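Local coordinates for transcriptional regulator (Rhodococcus jostii, PDB 5CYV), which binds p-coumaroyl-CoA and, as a MarR family transcriptional regulator, probably binds DNA to control genes of p-hydroxycinnamate metabolism, at residues Arg38-Leu43 with Leu72-Leu76; Ala29-Leu35 with Asp108-Val113. All coordinates share one frame; numbering follows the deposited sequence.

Contact 1 of 2, residues Arg38-Leu43 with Leu72-Leu76; sequences RSYSVL and LVDEL. With WCA (p-coumaroyl-CoA), chain J.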
ATOM      1  N   ARG B  38      -9.738  -0.554   7.009  1.00 17.76           N
ATOM      2  CA  ARG B  38     -10.507  -1.789   6.693  1.00 17.03           C
ATOM      3  C   ARG B  38     -12.001  -1.701   7.029  1.00 15.88           C
ATOM      4  O   ARG B  38     -12.817  -2.132   6.201  1.00 17.51           O
ATOM      5  CB  ARG B  38      -9.909  -3.004   7.420  1.00 16.55           C
ATOM      6  CG  ARG B  38      -8.516  -3.385   6.896  1.00 17.04           C
ATOM      7  CD  ARG B  38      -8.119  -4.724   7.492  1.00 16.47           C
ATOM      8  NE  ARG B  38      -6.767  -5.116   7.012  1.00 17.10           N
ATOM      9  CZ  ARG B  38      -6.238  -6.310   7.167  1.00 19.81           C
ATOM     10  NH1 ARG B  38      -4.980  -6.547   6.738  1.00 20.61           N
ATOM     11  NH2 ARG B  38      -6.943  -7.329   7.757  1.00 18.84           N
ATOM     12  N   SER B  39     -12.359  -1.145   8.171  1.00 17.86           N
ATOM     13  CA  SER B  39     -13.797  -1.028   8.482  1.00 16.60           C
ATOM     14  C   SER B  39     -14.474  -0.071   7.532  1.00 16.78           C
ATOM     15  O   SER B  39     -15.631  -0.307   7.123  1.00 17.14           O
ATOM     16  CB  SER B  39     -14.019  -0.614   9.928  1.00 18.83           C
ATOM     17  OG  SER B  39     -13.300   0.573  10.293  1.00 20.64           O
ATOM     18  N   TYR B  40     -13.795   1.027   7.159  1.00 15.76           N
ATOM     19  CA  TYR B  40     -14.328   1.866   6.113  1.00 16.69           C
ATOM     20  C   TYR B  40     -14.551   1.147   4.812  1.00 15.62           C
ATOM     21  O   TYR B  40     -15.619   1.310   4.181  1.00 17.21           O
ATOM     22  CB  TYR B  40     -13.366   3.079   5.908  1.00 17.22           C
ATOM     23  CG  TYR B  40     -13.642   3.916   4.705  1.00 15.19           C
ATOM     24  CD1 TYR B  40     -14.680   4.817   4.680  1.00 17.99           C
ATOM     25  CD2 TYR B  40     -12.808   3.799   3.553  1.00 18.20           C
ATOM     26  CE1 TYR B  40     -14.941   5.596   3.554  1.00 18.53           C
ATOM     27  CE2 TYR B  40     -13.039   4.597   2.445  1.00 22.18           C
ATOM     28  CZ  TYR B  40     -14.105   5.505   2.455  1.00 21.24           C
ATOM     29  OH  TYR B  40     -14.390   6.234   1.334  1.00 22.88           O
ATOM     30  N   SER B  41     -13.586   0.341   4.387  1.00 17.76           N
ATOM     31  CA  SER B  41     -13.747  -0.371   3.116  1.00 16.08           C
ATOM     32  C   SER B  41     -14.973  -1.297   3.153  1.00 16.16           C
ATOM     33  O   SER B  41     -15.711  -1.351   2.170  1.00 17.00           O
ATOM     34  CB  SER B  41     -12.508  -1.222   2.814  1.00 19.45           C
ATOM     35  OG  SER B  41     -11.337  -0.382   2.694  1.00 19.57           O
ATOM     36  N   VAL B  42     -15.149  -2.022   4.263  1.00 16.29           N
ATOM     37  CA  VAL B  42     -16.328  -2.899   4.347  1.00 16.32           C
ATOM     38  C   VAL B  42     -17.639  -2.136   4.277  1.00 17.21           C
ATOM     39  O   VAL B  42     -18.545  -2.516   3.514  1.00 17.66           O
ATOM     40  CB  VAL B  42     -16.277  -3.731   5.625  1.00 14.42           C
ATOM     41  CG1 VAL B  42     -17.548  -4.604   5.779  1.00 18.50           C
ATOM     42  CG2 VAL B  42     -15.024  -4.621   5.571  1.00 18.81           C
ATOM     43  N   LEU B  43     -17.675  -1.008   4.985  1.00 15.26           N
ATOM     44  CA  LEU B  43     -18.877  -0.153   4.989  1.00 15.27           C
ATOM     45  C   LEU B  43     -19.168   0.360   3.564  1.00 17.35           C
ATOM     46  O   LEU B  43     -20.328   0.326   3.083  1.00 17.26           O
ATOM     47  CB  LEU B  43     -18.698   0.974   6.008  1.00 16.40           C
ATOM     48  CG  LEU B  43     -19.910   1.915   6.029  1.00 17.15           C
ATOM     49  CD1 LEU B  43     -21.192   1.159   6.415  1.00 18.37           C
ATOM     50  CD2 LEU B  43     -19.661   3.029   7.055  1.00 19.68           C
ATOM     51  N   LEU B  72     -14.436  -7.211  11.256  1.00 21.74           N
ATOM     52  CA  LEU B  72     -14.767  -5.904  10.741  1.00 19.94           C
ATOM     53  C   LEU B  72     -16.277  -5.712  10.678  1.00 19.58           C
ATOM     54  O   LEU B  72     -16.781  -4.660  11.065  1.00 18.92           O
ATOM     55  CB  LEU B  72     -14.219  -5.733   9.327  1.00 17.70           C
ATOM     56  CG  LEU B  72     -12.717  -5.944   9.210  1.00 18.48           C
ATOM     57  CD1 LEU B  72     -12.310  -5.907   7.803  1.00 20.71           C
ATOM     58  CD2 LEU B  72     -11.963  -4.804   9.969  1.00 20.14           C
ATOM     59  N   VAL B  73     -16.968  -6.749  10.195  1.00 18.11           N
ATOM     60  CA  VAL B  73     -18.438  -6.718  10.207  1.00 18.10           C
ATOM     61  C   VAL B  73     -18.944  -6.662  11.637  1.00 20.24           C
ATOM     62  O   VAL B  73     -19.892  -5.882  11.912  1.00 22.48           O
ATOM     63  CB  VAL B  73     -19.029  -7.904   9.430  1.00 19.22           C
ATOM     64  CG1 VAL B  73     -20.567  -7.926   9.560  1.00 21.25           C
ATOM     65  CG2 VAL B  73     -18.554  -7.823   7.939  1.00 19.09           C
ATOM     66  N   ASP B  74     -18.316  -7.399  12.579  1.00 22.42           N
ATOM     67  CA  ASP B  74     -18.770  -7.329  13.968  1.00 22.15           C
ATOM     68  C   ASP B  74     -18.661  -5.894  14.487  1.00 24.87           C
ATOM     69  O   ASP B  74     -19.519  -5.421  15.232  1.00 23.26           O
ATOM     70  CB  ASP B  74     -17.933  -8.253  14.874  1.00 22.90           C
ATOM     71  CG  ASP B  74     -18.167  -9.750  14.636  1.00 34.74           C
ATOM     72  OD1 ASP B  74     -19.162 -10.160  14.003  1.00 34.26           O
ATOM     73  OD2 ASP B  74     -17.307 -10.535  15.160  1.00 42.31           O
ATOM     74  N   GLU B  75     -17.544  -5.235  14.169  1.00 20.89           N
ATOM     75  CA  GLU B  75     -17.331  -3.863  14.613  1.00 20.85           C
ATOM     76  C   GLU B  75     -18.415  -2.941  14.055  1.00 21.41           C
ATOM     77  O   GLU B  75     -18.993  -2.127  14.791  1.00 22.58           O
ATOM     78  CB  GLU B  75     -15.926  -3.395  14.200  1.00 23.37           C
ATOM     79  CG  GLU B  75     -15.677  -1.953  14.488  1.00 26.96           C
ATOM     80  CD  GLU B  75     -14.267  -1.480  14.157  1.00 30.29           C
ATOM     81  OE1 GLU B  75     -14.065  -0.256  14.225  1.00 36.78           O
ATOM     82  OE2 GLU B  75     -13.384  -2.285  13.782  1.00 31.26           O
ATOM     83  N   LEU B  76     -18.686  -3.071  12.767  1.00 19.49           N
ATOM     84  CA  LEU B  76     -19.674  -2.208  12.167  1.00 18.63           C
ATOM     85  C   LEU B  76     -21.048  -2.535  12.689  1.00 20.15           C
ATOM     86  O   LEU B  76     -21.883  -1.608  12.854  1.00 19.18           O
ATOM     87  CB  LEU B  76     -19.638  -2.389  10.645  1.00 17.56           C
ATOM     88  CG  LEU B  76     -18.349  -1.871   9.969  1.00 19.03           C
ATOM     89  CD1 LEU B  76     -18.377  -2.299   8.532  1.00 19.13           C
ATOM     90  CD2 LEU B  76     -18.261  -0.333  10.028  1.00 20.16           C
TER
HETATM   91  C4  WCA J 202       7.085 -15.846   5.912  1.00 76.58           C
HETATM   92  C5  WCA J 202       7.923 -15.342   6.903  1.00 73.57           C
HETATM   93  C6  WCA J 202       8.914 -16.229   7.465  1.00 67.63           C
HETATM   94  C8  WCA J 202       6.560 -13.713   6.305  1.00 71.11           C
HETATM   95  N1  WCA J 202       8.983 -17.499   7.003  1.00 65.95           N
HETATM   96  N3  WCA J 202       7.226 -17.144   5.510  1.00 71.62           N
HETATM   97  CAV WCA J 202      -9.104   1.822   1.396  1.00 21.67           C
HETATM   98  CAT WCA J 202      -9.795   2.959   1.109  1.00 24.02           C
HETATM   99  CBS WCA J 202      -9.057   4.037   0.598  1.00 27.34           C
HETATM  100  OAJ WCA J 202      -9.745   5.241   0.288  1.00 33.25           O
HETATM  101  CAU WCA J 202      -7.725   3.959   0.367  1.00 25.05           C
HETATM  102  CAW WCA J 202      -7.006   2.792   0.644  1.00 23.35           C
HETATM  103  CBT WCA J 202      -7.730   1.734   1.137  1.00 19.49           C
HETATM  104  CAR WCA J 202      -6.935   0.514   1.381  1.00 22.02           C
HETATM  105  CAQ WCA J 202      -7.634  -0.728   1.686  1.00 24.75           C
HETATM  106  CBP WCA J 202      -6.703  -1.922   1.688  1.00 20.90           C
HETATM  107  OAD WCA J 202      -5.606  -2.026   1.259  1.00 23.49           O
HETATM  108  SBO WCA J 202      -7.499  -3.282   2.430  1.00 27.66           S
HETATM  109  CBA WCA J 202      -6.222  -4.551   2.151  1.00 26.51           C
HETATM  110  CAY WCA J 202      -5.390  -4.788   3.480  1.00 21.48           C
HETATM  111  NBH WCA J 202      -4.333  -3.846   3.605  1.00 20.84           N
HETATM  112  CBQ WCA J 202      -4.257  -3.060   4.844  1.00 19.51           C
HETATM  113  OAE WCA J 202      -4.995  -3.244   5.819  1.00 19.04           O
HETATM  114  CBB WCA J 202      -3.147  -2.061   4.947  1.00 17.30           C
HETATM  115  CAZ WCA J 202      -2.007  -2.547   5.888  1.00 19.02           C
HETATM  116  NBI WCA J 202      -1.224  -3.693   5.383  1.00 18.82           N
HETATM  117  CBR WCA J 202      -1.481  -5.022   5.693  1.00 20.03           C
HETATM  118  OAF WCA J 202      -2.497  -5.269   6.350  1.00 21.30           O
HETATM  119  CBX WCA J 202      -0.533  -6.121   5.238  1.00 19.87           C
HETATM  120  OAK WCA J 202       0.731  -5.491   4.883  1.00 20.11           O
HETATM  121  CCD WCA J 202      -1.094  -6.908   4.045  1.00 20.51           C
HETATM  122  CAA WCA J 202      -1.057  -5.980   2.795  1.00 21.64           C
HETATM  123  CAB WCA J 202      -2.507  -7.469   4.316  1.00 22.10           C
HETATM  124  CBD WCA J 202      -0.127  -8.102   3.751  1.00 24.04           C
HETATM  125  OBK WCA J 202      -0.084  -8.774   5.037  1.00 25.51           O
HETATM  126  PCG WCA J 202       0.505 -10.272   5.125  1.00 26.64           P
HETATM  127  OAP WCA J 202      -0.207 -11.089   4.095  1.00 32.31           O
HETATM  128  OAI WCA J 202       0.376 -10.653   6.621  1.00 28.46           O
HETATM  129  OBN WCA J 202       1.977 -10.187   4.619  1.00 25.96           O
HETATM  130  PCF WCA J 202       3.379 -10.061   5.292  1.00 27.09           P
HETATM  131  OAO WCA J 202       3.070 -10.094   6.791  1.00 29.28           O
HETATM  132  OAH WCA J 202       4.226  -8.985   4.627  1.00 28.43           O
HETATM  133  O5' WCA J 202       4.103 -11.457   4.909  1.00 34.59           O
HETATM  134  C5' WCA J 202       4.299 -11.830   3.547  1.00 28.97           C
HETATM  135  C4' WCA J 202       4.174 -13.275   3.160  1.00 61.35           C
HETATM  136  O4' WCA J 202       5.547 -14.030   3.613  1.00 68.03           O
HETATM  137  C3' WCA J 202       3.174 -13.943   3.784  1.00 72.98           C
HETATM  138  O3' WCA J 202       2.814 -15.159   3.031  1.00 82.37           O
HETATM  139  PCE WCA J 202       1.414 -15.302   2.324  1.00106.82           P
HETATM  140  OAM WCA J 202       1.202 -14.123   1.430  1.00103.61           O
HETATM  141  OAN WCA J 202       0.322 -15.365   3.353  1.00106.49           O
HETATM  142  OAG WCA J 202       1.417 -16.569   1.511  1.00106.94           O
HETATM  143  C2' WCA J 202       3.817 -14.411   5.108  1.00 67.43           C
HETATM  144  O2' WCA J 202       3.118 -15.394   5.731  1.00 61.82           O
HETATM  145  C1' WCA J 202       5.230 -14.857   4.580  1.00 71.32           C
HETATM  146  N9  WCA J 202       6.254 -14.791   5.582  1.00 72.18           N
HETATM  147  N7  WCA J 202       7.570 -14.021   7.123  1.00 69.23           N
HETATM  148  C2  WCA J 202       8.171 -17.937   6.062  1.00 68.66           C
HETATM  149  N6  WCA J 202       9.796 -15.748   8.483  1.00 75.49           N
HETATM  150  O   HOH W   1     -12.031   0.173  12.519  1.00 29.96           O
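L72 meets helix 37-47 with both branches of its side chain. Its CD2 lies 3.7 Å from CB of R38. Its CD1 touches that same CB and also packs against CG2 of V42 at 3.7 Å. The first torsion (chi1 -57°), with CG of L72 anti to the carbonyl carbon, brings the fork here. Beyond CB, the extended R38 chain leaves the helix pair and reaches p-coumaroyl-CoA. NE of R38 gives a nearly straight hydrogen bond (171°) to OAE of the ligand, 2.8 Å away. NH1 of R38 donates to OAF at 2.8 Å, with a weak second bond to OAE. The remaining nitrogen, NH2, bonds Q68. Replacing R38 by an alanine would remove these donors; both amide oxygens of the pantetheine arm would probably lose their mates, and Q68 its partner. V73 adds a lesser contact: its CG2 meets CG1 of V42 at 4.0 Å, and the two side chains cross at about a right angle. E75 acts through water: one molecule donates to OE1 of E75 at 2.7 Å and hydrogen-bonds OG of S39 at 2.6 Å. OG of S39 also bonds the backbone N of R36. CD1 of L76 sits 3.7 Å from CG1 of V42 and also touches O of S39 and CB of L43. The short segments cross at -79° within a winged helix-turn-helix, where helix 70-78 is probably the recognition helix, as in other MarR proteins. Helix 55-62 covers V42 through V58 and M62, wing strand 82-87 packs V82 on L43, V73 and L76, and helix 100-121 lies against Y40.

Contact 2 of 2, residues Ala29-Leu35 with Asp108-Val113; sequences ALVPTGL and DAKARV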
ATOM      1  N   ALA B  29      -7.728  10.893   8.090  1.00 17.42           N
ATOM      2  CA  ALA B  29      -8.961  11.568   7.707  1.00 18.56           C
ATOM      3  C   ALA B  29     -10.192  10.959   8.357  1.00 17.58           C
ATOM      4  O   ALA B  29     -11.186  11.649   8.603  1.00 18.65           O
ATOM      5  CB  ALA B  29      -9.075  11.518   6.157  1.00 19.48           C
ATOM      6  N   LEU B  30     -10.121   9.660   8.610  1.00 17.49           N
ATOM      7  CA  LEU B  30     -11.240   8.924   9.161  1.00 17.41           C
ATOM      8  C   LEU B  30     -11.414   9.072  10.679  1.00 16.59           C
ATOM      9  O   LEU B  30     -12.450   8.640  11.195  1.00 19.42           O
ATOM     10  CB  LEU B  30     -11.111   7.422   8.847  1.00 16.80           C
ATOM     11  CG  LEU B  30     -11.376   7.072   7.388  1.00 17.02           C
ATOM     12  CD1 LEU B  30     -11.013   5.622   7.237  1.00 18.07           C
ATOM     13  CD2 LEU B  30     -12.830   7.315   6.989  1.00 18.27           C
ATOM     14  N   VAL B  31     -10.441   9.663  11.401  1.00 17.52           N
ATOM     15  CA  VAL B  31     -10.517   9.755  12.880  1.00 19.75           C
ATOM     16  C   VAL B  31     -11.903  10.245  13.376  1.00 20.63           C
ATOM     17  O   VAL B  31     -12.514   9.594  14.250  1.00 21.64           O
ATOM     18  CB  VAL B  31      -9.370  10.604  13.429  1.00 19.75           C
ATOM     19  CG1 VAL B  31      -9.656  10.910  14.885  1.00 23.45           C
ATOM     20  CG2 VAL B  31      -8.091   9.795  13.269  1.00 22.13           C
ATOM     21  N   PRO B  32     -12.506  11.305  12.793  1.00 18.78           N
ATOM     22  CA  PRO B  32     -13.826  11.721  13.324  1.00 19.05           C
ATOM     23  C   PRO B  32     -14.973  10.726  13.123  1.00 21.52           C
ATOM     24  O   PRO B  32     -15.991  10.863  13.809  1.00 26.74           O
ATOM     25  CB  PRO B  32     -14.137  13.011  12.556  1.00 21.58           C
ATOM     26  CG  PRO B  32     -12.812  13.471  12.022  1.00 23.73           C
ATOM     27  CD  PRO B  32     -11.949  12.289  11.836  1.00 20.76           C
ATOM     28  N   THR B  33     -14.807   9.773  12.224  1.00 19.90           N
ATOM     29  CA  THR B  33     -15.822   8.770  11.961  1.00 20.69           C
ATOM     30  C   THR B  33     -15.699   7.548  12.835  1.00 18.97           C
ATOM     31  O   THR B  33     -16.580   6.711  12.829  1.00 20.99           O
ATOM     32  CB  THR B  33     -15.749   8.296  10.499  1.00 19.00           C
ATOM     33  OG1 THR B  33     -14.618   7.424  10.330  1.00 18.91           O
ATOM     34  CG2 THR B  33     -15.655   9.475   9.510  1.00 20.31           C
ATOM     35  N   GLY B  34     -14.557   7.426  13.484  1.00 18.10           N
ATOM     36  CA  GLY B  34     -14.266   6.222  14.256  1.00 21.14           C
ATOM     37  C   GLY B  34     -13.905   5.004  13.433  1.00 21.29           C
ATOM     38  O   GLY B  34     -13.728   3.940  14.027  1.00 23.11           O
ATOM     39  N   LEU B  35     -13.828   5.131  12.125  1.00 18.33           N
ATOM     40  CA  LEU B  35     -13.498   4.021  11.238  1.00 17.25           C
ATOM     41  C   LEU B  35     -11.984   4.052  10.997  1.00 19.44           C
ATOM     42  O   LEU B  35     -11.331   5.069  11.250  1.00 20.04           O
ATOM     43  CB  LEU B  35     -14.185   4.148   9.879  1.00 17.68           C
ATOM     44  CG  LEU B  35     -15.730   4.202  10.012  1.00 18.18           C
ATOM     45  CD1 LEU B  35     -16.251   4.619   8.670  1.00 20.49           C
ATOM     46  CD2 LEU B  35     -16.243   2.848  10.399  1.00 19.79           C
ATOM     47  N   ASP B 108     -20.353  10.730   4.914  1.00 19.07           N
ATOM     48  CA  ASP B 108     -19.423  11.610   5.645  1.00 18.17           C
ATOM     49  C   ASP B 108     -17.982  11.127   5.464  1.00 19.08           C
ATOM     50  O   ASP B 108     -17.068  11.890   5.138  1.00 18.15           O
ATOM     51  CB  ASP B 108     -19.822  11.630   7.103  1.00 19.89           C
ATOM     52  CG  ASP B 108     -18.876  12.435   7.935  1.00 22.65           C
ATOM     53  OD1 ASP B 108     -19.073  13.692   8.023  1.00 25.45           O
ATOM     54  OD2 ASP B 108     -17.945  11.810   8.507  1.00 22.42           O
ATOM     55  N   ALA B 109     -17.796   9.822   5.628  1.00 20.37           N
ATOM     56  CA  ALA B 109     -16.468   9.278   5.571  1.00 19.14           C
ATOM     57  C   ALA B 109     -15.849   9.346   4.171  1.00 17.98           C
ATOM     58  O   ALA B 109     -14.643   9.627   4.028  1.00 19.30           O
ATOM     59  CB  ALA B 109     -16.507   7.778   6.068  1.00 17.92           C
ATOM     60  N   LYS B 110     -16.681   9.098   3.136  1.00 18.27           N
ATOM     61  CA  LYS B 110     -16.143   9.131   1.801  1.00 18.43           C
ATOM     62  C   LYS B 110     -15.787  10.578   1.403  1.00 17.20           C
ATOM     63  O   LYS B 110     -14.837  10.769   0.674  1.00 19.28           O
ATOM     64  CB  LYS B 110     -17.124   8.573   0.793  1.00 22.01           C
ATOM     65  CG  LYS B 110     -16.427   8.516  -0.580  1.00 28.52           C
ATOM     66  CD  LYS B 110     -17.075   7.522  -1.470  1.00 36.45           C
ATOM     67  CE  LYS B 110     -16.794   7.852  -2.943  1.00 41.18           C
ATOM     68  NZ  LYS B 110     -15.377   8.085  -3.298  1.00 38.02           N
ATOM     69  N   ALA B 111     -16.550  11.543   1.904  1.00 18.12           N
ATOM     70  CA  ALA B 111     -16.204  12.951   1.624  1.00 19.71           C
ATOM     71  C   ALA B 111     -14.795  13.241   2.218  1.00 18.76           C
ATOM     72  O   ALA B 111     -13.949  13.882   1.554  1.00 18.26           O
ATOM     73  CB  ALA B 111     -17.240  13.874   2.202  1.00 19.51           C
ATOM     74  N   ARG B 112     -14.560  12.824   3.455  1.00 16.92           N
ATOM     75  CA  ARG B 112     -13.222  12.984   4.069  1.00 17.93           C
ATOM     76  C   ARG B 112     -12.124  12.286   3.332  1.00 20.27           C
ATOM     77  O   ARG B 112     -11.070  12.882   3.052  1.00 18.60           O
ATOM     78  CB  ARG B 112     -13.253  12.471   5.537  1.00 16.74           C
ATOM     79  CG  ARG B 112     -14.239  13.287   6.395  1.00 17.28           C
ATOM     80  CD  ARG B 112     -14.341  12.635   7.818  1.00 17.69           C
ATOM     81  NE  ARG B 112     -15.470  13.223   8.513  1.00 19.78           N
ATOM     82  CZ  ARG B 112     -15.481  14.415   9.092  1.00 20.48           C
ATOM     83  NH1 ARG B 112     -14.370  15.170   9.154  1.00 21.44           N
ATOM     84  NH2 ARG B 112     -16.630  14.897   9.598  1.00 22.12           N
ATOM     85  N   VAL B 113     -12.378  11.039   2.952  1.00 19.03           N
ATOM     86  CA  VAL B 113     -11.367  10.267   2.251  1.00 20.45           C
ATOM     87  C   VAL B 113     -11.109  10.812   0.826  1.00 19.26           C
ATOM     88  O   VAL B 113      -9.945  10.989   0.465  1.00 20.38           O
ATOM     89  CB  VAL B 113     -11.803   8.774   2.228  1.00 21.92           C
ATOM     90  CG1 VAL B 113     -10.931   8.013   1.292  1.00 26.31           C
ATOM     91  CG2 VAL B 113     -11.765   8.191   3.666  1.00 24.88           C
TER
HETATM   92  O   HOH W   2     -11.595  14.444   8.611  1.00 20.92           O
HETATM   93  O   HOH W   3     -18.141  11.809  11.288  1.00 33.57           O
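P32 lies over one face of the R112 guanidinium, where the turn that follows helix 11-30 packs on helix 100-121. T33 forms an ST turn here, on the link from helix 11-30 to helix 37-47 of the winged helix-turn-helix fold. CB of P32 stands 3.9 Å above the guanidinium plane, over its centre. CD of R112 lies 3.4 Å from O of A29. T33 turns its methyl to the same helix: CG2 is 3.4 Å from OD2 of D108, and it also touches CB of A109 and CD of R112. The side chains of T33 and R112 run past each other in opposite directions. Deeper in, CD2 of L30 touches both CB of A109 and CG2 of V113, the latter at 3.6 Å. CD1 of L35 reaches the same A109 methyl.

R112 is held in place from its own helix. It grips D108 side-on with two nitrogens. NE bonds OD2 at 2.8 Å, nearly straight (174°) and in the guanidinium plane, but from above the carboxylate plane. NH2 meets the syn lone pair of OD1, tilted from the guanidinium plane. This pairing restricts rotation of the flat group beneath P32. NH1 of R112 donates to a water that in turn donates to O of A29. A second water donates to OD2 of D108 and, weakly, to O of P32.

Outside this shell, Y40 touches L30, A109 and V113, and V113 lines the p-coumaroyl-CoA pocket. O of T33 bonds R79. The OG1 of T33 helps hold the turn. It accepts from N of L35 at 3.0 Å. O of L30 accepts from both N and OG1 of T33, the hydroxyl at 2.6 Å, in the carbonyl plane and on a lone pair.

Overall arrangement
From the N terminus, helix 11-30 runs into the turn of contact 2, and helix 37-47 follows after a short turn with the first half of contact 1. Helix 55-62 comes next, then helix 70-78 closes contact 1 over 28 intervening residues. The chain goes on through the hairpin of strands 82-87 and 94-98. Helix 100-121 then closes contact 2 over 72 residues, so contact 1 lies wholly within the wider loop. Contact 1 belongs to the winged helix-turn-helix, which probably binds DNA. Contact 2 ties the turn after helix 11-30 to helix 100-121; both helices, as in other MarR proteins, probably help form the dimer. Y40 bridges the two contacts, packing on L30, A109, K110 and V113.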